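Local structure of peptidoglycan-N-acetylmuramic acid deacetylase PdaC (Bacillus subtilis subsp. subtilis str. 168, 6H8N) at residues K36-F41 against E61-G66. The protein removes acetyl groups from N-acetylmuramic acid residues of peptidoglycan, which confers resistance to lysozyme, and also deacetylates short chitin oligomers. The protein carries 1 engineered substitution. Sequence-based numbering, arbitrary orientation.
Sequences KGHATF and EGNEVG
N63 reaches across to A39 with its side-chain amide just ahead of the point where segments 36-41 and 61-66 pair as parallel strands. Its CB lies 3.3 Å from A39 O and 3.9 Å from F41 CE1; CG is also beside that ring's edge, the amide plane standing 79° from the ring. At the tip, OD1 accepts a hydrogen bond from A39 N at 2.9 Å through a lone pair in the carbonyl plane, while ND2 turns back to M58 O. Asparagine suits this buried place because one short amide serves both the backbone N-H of A39 and a carbonyl of the preceding helix; chi1 of -57° turns CG away from its own carbonyl carbon, from where OD1 meets A39 N. Next, E64 N donates to A39 O, F41 N to E64 O (2.9 Å), and G66 N to F41 O (2.8 Å). T40 and E64 run side by side on one face of the sheet, T40 CG2 against E64 CB at 3.9 Å, with T40 OG1 bound to V186 N and E64 OE2 to S187 OG. Apolar F41 and V65 suit the buried other face, both touching M58 of helix 52-60, F41 also L29 of helix 22-35. G62 closes helix 52-60 in a Schellman motif, its positive phi favouring glycine, and a CB would collide with H38 NE2. Strand 40-43, helical connection and strand 64-67 make a beta-alpha-beta crossover of the NodB-type deacetylase domain, leading directly to the zinc ligand H68.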
# COMPACT_ATOMS: atom_id res chain seq x y z
N LYS A 36 -2.17 -12.75 10.86
CA LYS A 36 -0.73 -12.86 10.73
C LYS A 36 -0.25 -12.47 9.33
O LYS A 36 0.60 -13.11 8.72
CB LYS A 36 -0.23 -14.25 11.15
CG LYS A 36 -0.58 -14.57 12.61
CD LYS A 36 0.21 -15.77 13.15
CE LYS A 36 0.12 -15.86 14.67
NZ LYS A 36 -1.28 -15.99 15.16
N GLY A 37 -0.81 -11.37 8.82
CA GLY A 37 -0.41 -10.81 7.55
C GLY A 37 0.08 -9.38 7.72
O GLY A 37 -0.08 -8.76 8.77
N HIS A 38 0.69 -8.86 6.65
CA HIS A 38 1.13 -7.47 6.62
C HIS A 38 0.60 -6.81 5.37
O HIS A 38 0.11 -7.48 4.45
CB HIS A 38 2.66 -7.36 6.67
CG HIS A 38 3.24 -7.81 7.97
ND1 HIS A 38 4.17 -8.82 8.07
CD2 HIS A 38 2.98 -7.41 9.24
CE1 HIS A 38 4.48 -9.00 9.34
NE2 HIS A 38 3.75 -8.18 10.07
N ALA A 39 0.67 -5.48 5.34
CA ALA A 39 0.21 -4.70 4.20
C ALA A 39 1.07 -3.45 4.08
O ALA A 39 2.01 -3.22 4.86
CB ALA A 39 -1.27 -4.36 4.33
N THR A 40 0.74 -2.64 3.08
CA THR A 40 1.45 -1.40 2.82
C THR A 40 0.44 -0.27 2.80
O THR A 40 -0.58 -0.38 2.10
CB THR A 40 2.17 -1.46 1.46
OG1 THR A 40 2.96 -2.65 1.40
CG2 THR A 40 3.09 -0.27 1.29
N PHE A 41 0.68 0.77 3.58
CA PHE A 41 -0.23 1.89 3.75
C PHE A 41 0.39 3.11 3.10
O PHE A 41 1.47 3.55 3.51
CB PHE A 41 -0.49 2.14 5.24
CG PHE A 41 -1.24 1.03 5.90
CD1 PHE A 41 -0.60 -0.10 6.35
CD2 PHE A 41 -2.63 1.10 6.03
CE1 PHE A 41 -1.33 -1.15 6.93
CE2 PHE A 41 -3.36 0.06 6.59
CZ PHE A 41 -2.70 -1.06 7.06
N GLU A 61 3.64 -2.81 13.97
CA GLU A 61 3.06 -4.10 13.63
C GLU A 61 3.60 -4.67 12.33
O GLU A 61 3.05 -5.66 11.83
CB GLU A 61 1.53 -4.01 13.67
CG GLU A 61 1.05 -3.69 15.10
CD GLU A 61 -0.45 -3.68 15.34
OE1 GLU A 61 -1.23 -3.91 14.40
OE2 GLU A 61 -0.86 -3.43 16.51
N GLY A 62 4.69 -4.13 11.80
CA GLY A 62 5.39 -4.75 10.71
C GLY A 62 4.93 -4.36 9.33
O GLY A 62 5.36 -4.97 8.35
N ASN A 63 4.05 -3.38 9.21
CA ASN A 63 3.56 -2.95 7.91
C ASN A 63 4.49 -1.90 7.30
O ASN A 63 5.24 -1.22 8.00
CB ASN A 63 2.14 -2.44 8.07
CG ASN A 63 1.26 -3.49 8.68
OD1 ASN A 63 0.96 -4.50 8.03
ND2 ASN A 63 0.85 -3.29 9.93
N GLU A 64 4.43 -1.79 5.99
CA GLU A 64 5.23 -0.83 5.25
C GLU A 64 4.41 0.44 5.05
O GLU A 64 3.18 0.38 4.91
CB GLU A 64 5.68 -1.42 3.91
CG GLU A 64 6.61 -0.51 3.13
CD GLU A 64 7.29 -1.18 1.96
OE1 GLU A 64 6.80 -2.19 1.45
OE2 GLU A 64 8.36 -0.67 1.54
N VAL A 65 5.09 1.58 5.05
CA VAL A 65 4.45 2.88 4.86
C VAL A 65 5.04 3.54 3.63
O VAL A 65 6.26 3.68 3.50
CB VAL A 65 4.61 3.77 6.10
CG1 VAL A 65 4.07 5.18 5.83
CG2 VAL A 65 3.91 3.14 7.27
N GLY A 66 4.15 4.00 2.74
CA GLY A 66 4.52 4.75 1.57
C GLY A 66 3.91 6.14 1.59
O GLY A 66 3.03 6.44 2.39